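Local coordinates for ABC transporter, substrate binding protein (Mannopine) (PDB 5L9S) that probably binds the opine mannopine in the periplasm and delivers it to an ABC transporter, as a two-lobed solute-binding protein caught here open and without ligand, at residues V6-G11 / V57-Y62; T92-D97 / T274-K279; D147-L152 / F232-R237; E164-L169 / R301-D306. One frame throughout, in Å; residues are numbered along the deposited sequence.

Interaction 1: V6-G11 / V57-Y62; sequences VIATTG and VTWDLY
Val6 meets Trp59 and Asp60 just ahead of the point where strands 4-9 and 61-65 pair in parallel, Ile7 beside Leu61 and Ala8 beside Tyr62. Val6 O takes two donors, Leu61 N at 3.0 Å and Asp60 N at 2.9 Å. Leu61 also accepts from Ala8 N through its O at 2.9 Å, so it bonds to the residues on both sides of Ile7, as in a parallel pair. The Asp60 side chain can be followed outward: CB lies 3.3 Å from Val6 O; CG stands opposite its carbonyl carbon, beside its own N (chi1 -64°), which brings OD2 to 2.8 Å from Val6 N, taking its N-H on the anti lone pair in a nearly straight bond (166°). OD1 is held separately by Asn246 N, which fixes the carboxylate at both oxygens. On the face that carries Ala8 and Tyr62, Ala8 CB stands over the six-membered ring of Trp59, 3.8 Å from its centroid and 20° off the normal, a CH-pi contact. Ile7 CG1 packs against Leu61 CB at 3.8 Å on the other face. Strand 4-9 lies between 33-38 and 61-65, with helices 12-30 and 41-53 in the connections, a parallel alpha/beta unit of the periplasmic binding protein fold; Trp59 and Tyr62 lean on helix 41-53, Leu61 on helix 247-258.

Interaction 2: T92-D97 / T274-K279; sequences TDLLAD and TPPSQK
The N-terminus of helix 278-283 is the element at stake: Asp93, from the loop before strand 99-100, reaches across to its first turn. Asp93 CG stands anti to the backbone N (chi1 168°), which carries the carboxylate to the helix start. There OD1 accepts from Lys279 N at 3.1 Å, met nearly head-on. Both carboxylate oxygens are also close to the hydroxyl of Ser277, OG lying 2.8 Å from Asp93 OD1 and 2.7 Å from Asp93 OD2. Ser277 occupies the N-cap position, and its OG makes a weak bond to Ala280 N, so the end of the helix is served by its own cap and by a carboxylate from a distant loop. The helix dipole would probably stabilise the negative charge of Asp93. Backbone bonds run alongside. Gln278 N donates to Asp93 O at 2.9 Å, while Leu95 N meets Pro276 O at 2.7 Å with an almost linear N-H (175°). This exchange bridges Leu94 and Ser277, whose CA atoms are 4.4 Å apart. Apolar groups fill in beside it: Leu95 CD2 rests on Gln278 CG at 3.7 Å, and Leu94 CD2 touches Pro276 CB at 4.0 Å. Val298 of helix 295-300 and Ile281 also pack against Leu95.

Interaction 3: D147-L152 / F232-R237; sequences DPWRVL and FLVGDR
Trp149 and Arg150, in the first turn of helix 149-158, lie against Phe232 and Val234 of strand 224-240, a helix-on-sheet contact in the periplasmic binding protein fold. Phe232 and Val234 both point their side chains toward the helix, whereas the intervening Leu233 turns to the other side of the strand. No hydrogen bond joins the two segments; the evidence is contact geometry. The Arg150 chain runs antiparallel to the Phe232 side chain and lays CG over the ring face, 4.2 Å from its centroid and 25° off the normal, a CH-pi contact made by the aliphatic part of the arginine. The guanidinium plane itself stands perpendicular to the Phe232 ring, so its flat face is not stacked there. It presents an edge to Phe232 CB instead. Trp149 is placed differently. Its CG lies between the backbone N and carbonyl carbon (chi1 77°), and this swings the indole toward the strand. The six-membered ring and the Phe232 ring have planes at 82° but meet obliquely, touching through Trp149 CZ3 and Phe232 CD1 at 3.9 Å. Arg150 CG also lies over the Trp149 ring, offset toward its rim, so that CG sits in the angle between two nearly perpendicular rings. Beyond the contact Phe232 meets the ring of Trp127, and Pro305 packs on Trp149. Asp147, though poorly ordered, is modelled with OD1 accepting from Trp149 N at 2.9 Å, a capping bond. Farther along the strand, Val234 CG2 sits at the edge of the indole, near its plane, 3.7 Å from Trp149 CZ2.

Interaction 4: E164-L169 / R301-D306; sequences EKLFPL and RIIVPD
Phe167 and Asp306 form the closer part of this loop-to-loop contact in the periplasmic binding protein fold, in which the segment ahead of helix 171-181 packs on the one leading into helix 307-325. Asp306 CB lies over one face of the Phe167 ring, 3.8 Å from its centroid and 17° off the normal, which meets the geometry of a CH-pi contact. The opposite face is taken by Leu169 CD2, so the ring is held between two aliphatic groups. With chi1 at 174° the Asp306 carboxyl carbon extends opposite the residue's own N, and the carboxylate runs back beside Phe167 CB, its plane 69° from that of the ring. Asp306 is also the N-cap of helix 307-325, where OD1 makes a weak bond to Trp309 N. The remainder is looser: Val304 is exposed with its CB directed away, and Phe167 CE2 approaches Val304 O only to 4.0 Å, obliquely to the ring. Pro305 also directs its CB away from the 164-169 segment, and its ring touches Ile310. Farther in, the buried side chains of Leu166 and Ile303 cross at about a right angle, Leu166 CD2 touching Ile303 CG2 at 3.7 Å.

Along the chain interaction 1 closes first; interaction 3 is nested within the loop closed by interaction 2, while interaction 4 crosses both. Interactions 3 and 4 are close, centres about 10 Å apart, and joined where Leu233 N meets Ile303 O at 3.0 Å, a probable hydrogen bond. Interaction 2, about 19 Å from interaction 3 between centres, touches it through Asp97 O and Arg237 NH2. The centre of interaction 1 lies about 31 Å from that of interaction 4, on the opposite side of the chain's centre, yet its strand 61-65 neighbours strand 224-240 of interaction 3. That long strand therefore runs from the region of interaction 3 toward interaction 1, consistent with a strand linking the two lobes of this fold.

Interaction 1: V6-G11 / V57-Y62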
loop_
_atom_site.group_PDB
_atom_site.type_symbol
_atom_site.label_atom_id
_atom_site.label_comp_id
_atom_site.label_asym_id
_atom_site.label_seq_id
_atom_site.Cartn_x
_atom_site.Cartn_y
_atom_site.Cartn_z
ATOM N N VAL A 6 3.807 -20.774 10.963
ATOM C CA VAL A 6 4.856 -20.379 10.026
ATOM C C VAL A 6 4.312 -19.294 9.088
ATOM O O VAL A 6 3.338 -19.524 8.380
ATOM C CB VAL A 6 5.572 -21.559 9.304
ATOM C CG1 VAL A 6 4.608 -22.599 8.787
ATOM C CG2 VAL A 6 6.535 -21.064 8.222
ATOM N N ILE A 7 4.923 -18.101 9.139
ATOM C CA ILE A 7 4.556 -16.937 8.342
ATOM C C ILE A 7 5.733 -16.494 7.458
ATOM O O ILE A 7 6.868 -16.436 7.940
ATOM C CB ILE A 7 3.957 -15.763 9.219
ATOM C CG1 ILE A 7 3.398 -14.600 8.338
ATOM C CG2 ILE A 7 4.938 -15.245 10.283
ATOM C CD1 ILE A 7 2.450 -13.623 9.026
ATOM N N ALA A 8 5.452 -16.151 6.173
ATOM C CA ALA A 8 6.469 -15.644 5.251
ATOM C C ALA A 8 6.302 -14.137 5.031
ATOM O O ALA A 8 5.185 -13.652 4.831
ATOM C CB ALA A 8 6.421 -16.386 3.936
ATOM N N THR A 9 7.426 -13.402 5.104
ATOM C CA THR A 9 7.510 -11.945 4.920
ATOM C C THR A 9 8.689 -11.666 3.968
ATOM O O THR A 9 9.402 -12.610 3.592
ATOM C CB THR A 9 7.698 -11.212 6.292
ATOM O OG1 THR A 9 9.006 -11.450 6.817
ATOM C CG2 THR A 9 6.644 -11.575 7.332
ATOM N N THR A 10 8.917 -10.375 3.609
ATOM C CA THR A 10 10.049 -9.960 2.768
ATOM C C THR A 10 11.348 -9.941 3.587
ATOM O O THR A 10 12.433 -9.821 3.005
ATOM C CB THR A 10 9.809 -8.631 2.062
ATOM O OG1 THR A 10 9.506 -7.625 3.039
ATOM C CG2 THR A 10 8.748 -8.719 0.989
ATOM N N GLY A 11 11.224 -10.110 4.908
ATOM C CA GLY A 11 12.344 -10.138 5.844
ATOM C C GLY A 11 12.792 -8.757 6.264
ATOM O O GLY A 11 12.029 -7.787 6.165
ATOM N N VAL A 57 2.534 -28.625 2.318
ATOM C CA VAL A 57 2.359 -27.251 2.741
ATOM C C VAL A 57 3.221 -27.052 3.979
ATOM O O VAL A 57 2.957 -27.655 5.022
ATOM C CB VAL A 57 0.873 -26.882 3.010
ATOM C CG1 VAL A 57 0.177 -26.421 1.738
ATOM C CG2 VAL A 57 0.118 -28.040 3.660
ATOM N N THR A 58 4.271 -26.233 3.857
ATOM C CA THR A 58 5.144 -25.947 4.977
ATOM C C THR A 58 4.664 -24.705 5.712
ATOM O O THR A 58 4.653 -24.701 6.939
ATOM C CB THR A 58 6.603 -25.907 4.528
ATOM O OG1 THR A 58 6.954 -27.198 4.021
ATOM C CG2 THR A 58 7.571 -25.548 5.670
ATOM N N TRP A 59 4.200 -23.695 4.963
ATOM C CA TRP A 59 3.773 -22.376 5.426
ATOM C C TRP A 59 2.277 -22.296 5.735
ATOM O O TRP A 59 1.472 -22.960 5.082
ATOM C CB TRP A 59 4.135 -21.304 4.393
ATOM C CG TRP A 59 5.575 -21.185 3.988
ATOM C CD1 TRP A 59 6.649 -21.850 4.504
ATOM C CD2 TRP A 59 6.090 -20.317 2.970
ATOM N NE1 TRP A 59 7.800 -21.462 3.858
ATOM C CE2 TRP A 59 7.489 -20.513 2.921
ATOM C CE3 TRP A 59 5.496 -19.380 2.090
ATOM C CZ2 TRP A 59 8.305 -19.830 2.014
ATOM C CZ3 TRP A 59 6.308 -18.683 1.205
ATOM C CH2 TRP A 59 7.697 -18.894 1.187
ATOM N N ASP A 60 1.914 -21.475 6.732
ATOM C CA ASP A 60 0.543 -21.238 7.165
ATOM C C ASP A 60 0.037 -19.897 6.628
ATOM O O ASP A 60 -1.115 -19.786 6.192
ATOM C CB ASP A 60 0.469 -21.217 8.702
ATOM C CG ASP A 60 0.825 -22.525 9.365
ATOM O OD1 ASP A 60 0.045 -23.475 9.242
ATOM O OD2 ASP A 60 1.853 -22.578 10.059
ATOM N N LEU A 61 0.893 -18.858 6.723
ATOM C CA LEU A 61 0.576 -17.486 6.326
ATOM C C LEU A 61 1.700 -16.865 5.537
ATOM O O LEU A 61 2.853 -17.239 5.714
ATOM C CB LEU A 61 0.317 -16.608 7.570
ATOM C CG LEU A 61 -0.829 -16.960 8.509
ATOM C CD1 LEU A 61 -0.666 -16.253 9.831
ATOM C CD2 LEU A 61 -2.176 -16.636 7.901
ATOM N N TYR A 62 1.364 -15.897 4.690
ATOM C CA TYR A 62 2.318 -15.074 3.944
ATOM C C TYR A 62 1.741 -13.688 3.668
ATOM O O TYR A 62 0.515 -13.526 3.634
ATOM C CB TYR A 62 2.871 -15.759 2.677
ATOM C CG TYR A 62 1.940 -15.816 1.485
ATOM C CD1 TYR A 62 0.955 -16.793 1.389
ATOM C CD2 TYR A 62 2.077 -14.921 0.424
ATOM C CE1 TYR A 62 0.109 -16.869 0.275
ATOM C CE2 TYR A 62 1.229 -14.976 -0.685
ATOM C CZ TYR A 62 0.257 -15.964 -0.763
ATOM O OH TYR A 62 -0.588 -16.034 -1.844
#

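Interaction 2: T92-D97 / T274-K279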
loop_
_atom_site.group_PDB
_atom_site.type_symbol
_atom_site.label_atom_id
_atom_site.label_comp_id
_atom_site.label_asym_id
_atom_site.label_seq_id
_atom_site.Cartn_x
_atom_site.Cartn_y
_atom_site.Cartn_z
ATOM N N THR A 92 -16.592 -1.126 14.260
ATOM C CA THR A 92 -16.456 -0.259 13.097
ATOM C C THR A 92 -15.092 0.426 13.207
ATOM O O THR A 92 -14.830 1.374 12.458
ATOM C CB THR A 92 -17.661 0.695 12.955
ATOM O OG1 THR A 92 -17.927 1.340 14.204
ATOM C CG2 THR A 92 -18.913 -0.016 12.442
ATOM N N ASP A 93 -14.223 -0.077 14.152
ATOM C CA ASP A 93 -12.848 0.375 14.416
ATOM C C ASP A 93 -12.034 0.163 13.171
ATOM O O ASP A 93 -11.257 1.031 12.791
ATOM C CB ASP A 93 -12.213 -0.423 15.584
ATOM C CG ASP A 93 -10.704 -0.270 15.783
ATOM O OD1 ASP A 93 -10.248 0.872 16.035
ATOM O OD2 ASP A 93 -9.989 -1.309 15.761
ATOM N N LEU A 94 -12.120 -1.026 12.587
ATOM C CA LEU A 94 -11.355 -1.333 11.391
ATOM C C LEU A 94 -11.914 -0.579 10.194
ATOM O O LEU A 94 -13.132 -0.496 10.014
ATOM C CB LEU A 94 -11.271 -2.864 11.134
ATOM C CG LEU A 94 -10.486 -3.703 12.185
ATOM C CD1 LEU A 94 -10.756 -5.181 12.030
ATOM C CD2 LEU A 94 -8.989 -3.412 12.152
ATOM N N LEU A 95 -11.005 0.017 9.417
ATOM C CA LEU A 95 -11.245 0.760 8.188
ATOM C C LEU A 95 -11.806 -0.212 7.151
ATOM O O LEU A 95 -11.632 -1.427 7.300
ATOM C CB LEU A 95 -9.918 1.387 7.697
ATOM C CG LEU A 95 -9.427 2.665 8.425
ATOM C CD1 LEU A 95 -8.028 3.055 7.963
ATOM C CD2 LEU A 95 -10.378 3.875 8.189
ATOM N N ALA A 96 -12.500 0.301 6.121
ATOM C CA ALA A 96 -13.130 -0.546 5.095
ATOM C C ALA A 96 -12.180 -1.543 4.399
ATOM O O ALA A 96 -10.997 -1.243 4.177
ATOM C CB ALA A 96 -13.841 0.317 4.067
ATOM N N ASP A 97 -12.709 -2.748 4.095
ATOM C CA ASP A 97 -12.017 -3.838 3.395
ATOM C C ASP A 97 -10.799 -4.388 4.159
ATOM O O ASP A 97 -9.876 -4.919 3.549
ATOM C CB ASP A 97 -11.645 -3.428 1.946
ATOM C CG ASP A 97 -12.822 -2.951 1.105
ATOM O OD1 ASP A 97 -13.870 -3.657 1.087
ATOM O OD2 ASP A 97 -12.697 -1.870 0.456
ATOM N N THR A 274 -0.110 3.262 7.493
ATOM C CA THR A 274 -1.454 3.439 8.018
ATOM C C THR A 274 -1.993 2.075 8.459
ATOM O O THR A 274 -2.223 1.222 7.599
ATOM C CB THR A 274 -2.313 4.158 6.958
ATOM O OG1 THR A 274 -1.772 5.468 6.786
ATOM C CG2 THR A 274 -3.795 4.252 7.325
ATOM N N PRO A 275 -2.218 1.846 9.769
ATOM C CA PRO A 275 -2.795 0.559 10.207
ATOM C C PRO A 275 -4.296 0.480 9.890
ATOM O O PRO A 275 -4.915 1.554 9.760
ATOM C CB PRO A 275 -2.524 0.542 11.724
ATOM C CG PRO A 275 -2.458 1.957 12.110
ATOM C CD PRO A 275 -1.998 2.755 10.912
ATOM N N PRO A 276 -4.917 -0.745 9.797
ATOM C CA PRO A 276 -6.356 -0.816 9.481
ATOM C C PRO A 276 -7.307 -0.313 10.576
ATOM O O PRO A 276 -8.463 -0.063 10.290
ATOM C CB PRO A 276 -6.567 -2.309 9.176
ATOM C CG PRO A 276 -5.553 -3.000 10.003
ATOM C CD PRO A 276 -4.346 -2.105 9.898
ATOM N N SER A 277 -6.832 -0.213 11.828
ATOM C CA SER A 277 -7.612 0.230 12.977
ATOM C C SER A 277 -7.597 1.751 13.086
ATOM O O SER A 277 -6.547 2.372 12.976
ATOM C CB SER A 277 -7.078 -0.426 14.253
ATOM O OG SER A 277 -7.653 0.072 15.447
ATOM N N GLN A 278 -8.763 2.350 13.303
ATOM C CA GLN A 278 -8.902 3.795 13.493
ATOM C C GLN A 278 -8.324 4.228 14.856
ATOM O O GLN A 278 -7.751 5.323 14.960
ATOM C CB GLN A 278 -10.358 4.199 13.338
ATOM C CG GLN A 278 -10.816 4.013 11.896
ATOM C CD GLN A 278 -12.193 4.546 11.676
ATOM O OE1 GLN A 278 -12.423 5.768 11.693
ATOM N NE2 GLN A 278 -13.141 3.639 11.485
ATOM N N LYS A 279 -8.428 3.341 15.871
ATOM C CA LYS A 279 -7.882 3.546 17.199
ATOM C C LYS A 279 -6.372 3.558 17.129
ATOM O O LYS A 279 -5.772 4.408 17.776
ATOM C CB LYS A 279 -8.374 2.461 18.193
ATOM C CG LYS A 279 -8.119 2.777 19.667
ATOM C CD LYS A 279 -9.306 2.383 20.536
ATOM C CE LYS A 279 -9.503 3.346 21.693
ATOM N NZ LYS A 279 -8.661 3.010 22.872
#

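Interaction 3: D147-L152 / F232-R237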
loop_
_atom_site.group_PDB
_atom_site.type_symbol
_atom_site.label_atom_id
_atom_site.label_comp_id
_atom_site.label_asym_id
_atom_site.label_seq_id
_atom_site.Cartn_x
_atom_site.Cartn_y
_atom_site.Cartn_z
ATOM N N ASP A 147 3.022 -1.128 -13.636
ATOM C CA ASP A 147 1.586 -0.813 -13.602
ATOM C C ASP A 147 1.349 0.688 -13.459
ATOM O O ASP A 147 1.762 1.288 -12.465
ATOM C CB ASP A 147 0.769 -1.633 -12.575
ATOM C CG ASP A 147 -0.742 -1.707 -12.843
ATOM O OD1 ASP A 147 -1.342 -0.661 -13.188
ATOM O OD2 ASP A 147 -1.335 -2.787 -12.622
ATOM N N PRO A 148 0.646 1.292 -14.448
ATOM C CA PRO A 148 0.391 2.740 -14.404
ATOM C C PRO A 148 -0.939 3.188 -13.758
ATOM O O PRO A 148 -1.289 4.370 -13.857
ATOM C CB PRO A 148 0.346 3.070 -15.893
ATOM C CG PRO A 148 -0.341 1.882 -16.500
ATOM C CD PRO A 148 0.135 0.704 -15.712
ATOM N N TRP A 149 -1.717 2.263 -13.185
ATOM C CA TRP A 149 -3.066 2.585 -12.724
ATOM C C TRP A 149 -3.162 3.858 -11.856
ATOM O O TRP A 149 -4.133 4.613 -12.023
ATOM C CB TRP A 149 -3.755 1.382 -12.053
ATOM C CG TRP A 149 -3.324 1.048 -10.654
ATOM C CD1 TRP A 149 -2.389 0.120 -10.270
ATOM C CD2 TRP A 149 -3.857 1.609 -9.440
ATOM N NE1 TRP A 149 -2.295 0.082 -8.900
ATOM C CE2 TRP A 149 -3.189 0.984 -8.363
ATOM C CE3 TRP A 149 -4.822 2.600 -9.157
ATOM C CZ2 TRP A 149 -3.500 1.272 -7.032
ATOM C CZ3 TRP A 149 -5.116 2.890 -7.837
ATOM C CH2 TRP A 149 -4.489 2.205 -6.795
ATOM N N ARG A 150 -2.163 4.106 -10.953
ATOM C CA ARG A 150 -2.139 5.288 -10.086
ATOM C C ARG A 150 -1.813 6.557 -10.871
ATOM O O ARG A 150 -2.229 7.634 -10.483
ATOM C CB ARG A 150 -1.115 5.121 -8.972
ATOM C CG ARG A 150 -1.535 4.259 -7.801
ATOM C CD ARG A 150 -0.372 4.379 -6.881
ATOM N NE ARG A 150 0.073 3.131 -6.262
ATOM C CZ ARG A 150 0.714 2.151 -6.879
ATOM N NH1 ARG A 150 0.911 2.199 -8.193
ATOM N NH2 ARG A 150 1.102 1.084 -6.205
ATOM N N VAL A 151 -1.012 6.445 -11.926
ATOM C CA VAL A 151 -0.665 7.583 -12.785
ATOM C C VAL A 151 -1.928 7.972 -13.599
ATOM O O VAL A 151 -2.254 9.158 -13.704
ATOM C CB VAL A 151 0.570 7.280 -13.681
ATOM C CG1 VAL A 151 0.777 8.346 -14.742
ATOM C CG2 VAL A 151 1.824 7.148 -12.835
ATOM N N LEU A 152 -2.641 6.960 -14.131
ATOM C CA LEU A 152 -3.886 7.083 -14.887
ATOM C C LEU A 152 -5.020 7.631 -14.030
ATOM O O LEU A 152 -5.698 8.568 -14.448
ATOM C CB LEU A 152 -4.265 5.713 -15.497
ATOM C CG LEU A 152 -3.297 5.142 -16.572
ATOM C CD1 LEU A 152 -3.773 3.797 -17.069
ATOM C CD2 LEU A 152 -3.159 6.079 -17.756
ATOM N N PHE A 232 -3.218 7.721 -2.888
ATOM C CA PHE A 232 -3.529 6.316 -3.098
ATOM C C PHE A 232 -3.034 5.475 -1.913
ATOM O O PHE A 232 -1.824 5.384 -1.672
ATOM C CB PHE A 232 -2.984 5.839 -4.453
ATOM C CG PHE A 232 -3.460 6.686 -5.615
ATOM C CD1 PHE A 232 -4.692 6.441 -6.225
ATOM C CD2 PHE A 232 -2.675 7.727 -6.107
ATOM C CE1 PHE A 232 -5.146 7.247 -7.276
ATOM C CE2 PHE A 232 -3.129 8.524 -7.172
ATOM C CZ PHE A 232 -4.363 8.286 -7.737
ATOM N N LEU A 233 -3.979 4.899 -1.150
ATOM C CA LEU A 233 -3.673 4.050 0.013
ATOM C C LEU A 233 -3.733 2.601 -0.367
ATOM O O LEU A 233 -4.813 2.062 -0.560
ATOM C CB LEU A 233 -4.599 4.353 1.192
ATOM C CG LEU A 233 -4.137 3.846 2.555
ATOM C CD1 LEU A 233 -2.935 4.613 3.070
ATOM C CD2 LEU A 233 -5.259 3.899 3.549
ATOM N N VAL A 234 -2.563 1.992 -0.556
ATOM C CA VAL A 234 -2.411 0.605 -1.005
ATOM C C VAL A 234 -1.578 -0.135 0.019
ATOM O O VAL A 234 -0.495 0.315 0.388
ATOM C CB VAL A 234 -1.767 0.525 -2.436
ATOM C CG1 VAL A 234 -1.718 -0.912 -2.954
ATOM C CG2 VAL A 234 -2.508 1.408 -3.438
ATOM N N GLY A 235 -2.049 -1.286 0.437
ATOM C CA GLY A 235 -1.279 -2.069 1.389
ATOM C C GLY A 235 -1.111 -3.544 1.108
ATOM O O GLY A 235 -1.291 -4.022 -0.020
ATOM N N ASP A 236 -0.695 -4.247 2.164
ATOM C CA ASP A 236 -0.423 -5.676 2.197
ATOM C C ASP A 236 -1.498 -6.401 2.950
ATOM O O ASP A 236 -2.026 -5.880 3.936
ATOM C CB ASP A 236 0.949 -5.958 2.864
ATOM C CG ASP A 236 2.188 -5.599 2.044
ATOM O OD1 ASP A 236 2.035 -5.003 0.945
ATOM O OD2 ASP A 236 3.309 -5.915 2.498
ATOM N N ARG A 237 -1.772 -7.620 2.532
ATOM C CA ARG A 237 -2.726 -8.507 3.174
ATOM C C ARG A 237 -2.019 -9.730 3.774
ATOM O O ARG A 237 -0.997 -10.157 3.244
ATOM C CB ARG A 237 -3.833 -8.938 2.186
ATOM C CG ARG A 237 -4.506 -7.756 1.489
ATOM C CD ARG A 237 -5.898 -8.039 0.974
ATOM N NE ARG A 237 -6.816 -8.020 2.096
ATOM C CZ ARG A 237 -7.716 -7.073 2.335
ATOM N NH1 ARG A 237 -7.911 -6.093 1.461
ATOM N NH2 ARG A 237 -8.459 -7.126 3.426
#

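Interaction 4: E164-L169 / R301-D306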
loop_
_atom_site.group_PDB
_atom_site.type_symbol
_atom_site.label_atom_id
_atom_site.label_comp_id
_atom_site.label_asym_id
_atom_site.label_seq_id
_atom_site.Cartn_x
_atom_site.Cartn_y
_atom_site.Cartn_z
ATOM N N GLU A 164 -15.535 8.753 -6.168
ATOM C CA GLU A 164 -16.614 7.759 -6.090
ATOM C C GLU A 164 -16.959 7.172 -7.479
ATOM O O GLU A 164 -17.417 6.031 -7.575
ATOM C CB GLU A 164 -17.870 8.370 -5.443
ATOM C CG GLU A 164 -17.629 9.061 -4.103
ATOM C CD GLU A 164 -17.082 10.480 -4.149
ATOM O OE1 GLU A 164 -16.323 10.844 -3.220
ATOM O OE2 GLU A 164 -17.398 11.224 -5.110
ATOM N N LYS A 165 -16.737 7.962 -8.543
ATOM C CA LYS A 165 -16.980 7.594 -9.932
ATOM C C LYS A 165 -15.671 7.227 -10.687
ATOM O O LYS A 165 -15.700 7.060 -11.915
ATOM C CB LYS A 165 -17.703 8.747 -10.657
ATOM C CG LYS A 165 -19.138 9.023 -10.192
ATOM C CD LYS A 165 -19.826 10.065 -11.078
ATOM C CE LYS A 165 -21.310 10.181 -10.798
ATOM N NZ LYS A 165 -22.016 10.999 -11.825
ATOM N N LEU A 166 -14.540 7.083 -9.955
ATOM C CA LEU A 166 -13.217 6.801 -10.518
ATOM C C LEU A 166 -13.126 5.450 -11.210
ATOM O O LEU A 166 -12.656 5.405 -12.346
ATOM C CB LEU A 166 -12.099 6.974 -9.468
ATOM C CG LEU A 166 -10.639 6.881 -9.972
ATOM C CD1 LEU A 166 -10.309 7.946 -11.018
ATOM C CD2 LEU A 166 -9.653 6.919 -8.827
ATOM N N PHE A 167 -13.543 4.358 -10.534
ATOM C CA PHE A 167 -13.509 2.996 -11.092
ATOM C C PHE A 167 -14.880 2.596 -11.673
ATOM O O PHE A 167 -15.884 2.824 -10.996
ATOM C CB PHE A 167 -13.032 1.975 -10.053
ATOM C CG PHE A 167 -11.563 2.052 -9.729
ATOM C CD1 PHE A 167 -10.628 1.385 -10.510
ATOM C CD2 PHE A 167 -11.117 2.744 -8.607
ATOM C CE1 PHE A 167 -9.269 1.443 -10.198
ATOM C CE2 PHE A 167 -9.760 2.778 -8.278
ATOM C CZ PHE A 167 -8.843 2.131 -9.078
ATOM N N PRO A 168 -14.976 2.029 -12.909
ATOM C CA PRO A 168 -13.901 1.648 -13.861
ATOM C C PRO A 168 -13.158 2.828 -14.514
ATOM O O PRO A 168 -13.801 3.802 -14.925
ATOM C CB PRO A 168 -14.645 0.779 -14.895
ATOM C CG PRO A 168 -16.034 1.295 -14.880
ATOM C CD PRO A 168 -16.303 1.656 -13.441
ATOM N N LEU A 169 -11.807 2.734 -14.606
ATOM C CA LEU A 169 -10.971 3.791 -15.180
ATOM C C LEU A 169 -11.188 3.980 -16.672
ATOM O O LEU A 169 -11.089 3.018 -17.443
ATOM C CB LEU A 169 -9.463 3.579 -14.909
ATOM C CG LEU A 169 -8.935 3.406 -13.476
ATOM C CD1 LEU A 169 -7.416 3.316 -13.488
ATOM C CD2 LEU A 169 -9.332 4.555 -12.588
ATOM N N ARG A 301 -10.914 11.627 1.672
ATOM C CA ARG A 301 -10.104 12.180 0.571
ATOM C C ARG A 301 -9.210 11.162 -0.153
ATOM O O ARG A 301 -8.821 11.412 -1.298
ATOM C CB ARG A 301 -9.219 13.331 1.072
ATOM C CG ARG A 301 -9.940 14.419 1.810
ATOM C CD ARG A 301 -9.202 15.720 1.719
ATOM N NE ARG A 301 -8.000 15.695 2.543
ATOM C CZ ARG A 301 -6.998 16.561 2.419
ATOM N NH1 ARG A 301 -7.053 17.529 1.507
ATOM N NH2 ARG A 301 -5.942 16.479 3.214
ATOM N N ILE A 302 -8.820 10.081 0.537
ATOM C CA ILE A 302 -7.943 9.052 -0.013
ATOM C C ILE A 302 -8.675 8.166 -1.054
ATOM O O ILE A 302 -9.894 7.969 -0.987
ATOM C CB ILE A 302 -7.263 8.230 1.155
ATOM C CG1 ILE A 302 -5.875 8.724 1.494
ATOM C CG2 ILE A 302 -7.231 6.726 0.939
ATOM C CD1 ILE A 302 -5.854 9.763 2.500
ATOM N N ILE A 303 -7.901 7.625 -1.996
ATOM C CA ILE A 303 -8.360 6.692 -3.024
ATOM C C ILE A 303 -7.927 5.273 -2.615
ATOM O O ILE A 303 -6.749 5.010 -2.353
ATOM C CB ILE A 303 -7.807 7.059 -4.439
ATOM C CG1 ILE A 303 -8.016 8.560 -4.811
ATOM C CG2 ILE A 303 -8.346 6.122 -5.513
ATOM C CD1 ILE A 303 -9.355 9.067 -4.791
ATOM N N VAL A 304 -8.878 4.376 -2.578
ATOM C CA VAL A 304 -8.626 2.980 -2.235
ATOM C C VAL A 304 -8.741 2.140 -3.514
ATOM O O VAL A 304 -9.639 2.411 -4.314
ATOM C CB VAL A 304 -9.500 2.531 -1.032
ATOM C CG1 VAL A 304 -10.055 1.122 -1.197
ATOM C CG2 VAL A 304 -8.733 2.685 0.282
ATOM N N PRO A 305 -7.797 1.204 -3.796
ATOM C CA PRO A 305 -7.868 0.466 -5.073
ATOM C C PRO A 305 -9.077 -0.459 -5.237
ATOM O O PRO A 305 -9.574 -1.017 -4.252
ATOM C CB PRO A 305 -6.563 -0.359 -5.061
ATOM C CG PRO A 305 -6.252 -0.554 -3.613
ATOM C CD PRO A 305 -6.637 0.759 -2.988
ATOM N N ASP A 306 -9.533 -0.623 -6.480
ATOM C CA ASP A 306 -10.539 -1.619 -6.845
ATOM C C ASP A 306 -9.660 -2.756 -7.403
ATOM O O ASP A 306 -9.246 -2.702 -8.565
ATOM C CB ASP A 306 -11.531 -1.099 -7.906
ATOM C CG ASP A 306 -12.541 -2.118 -8.447
ATOM O OD1 ASP A 306 -12.429 -3.328 -8.100
ATOM O OD2 ASP A 306 -13.455 -1.703 -9.205
#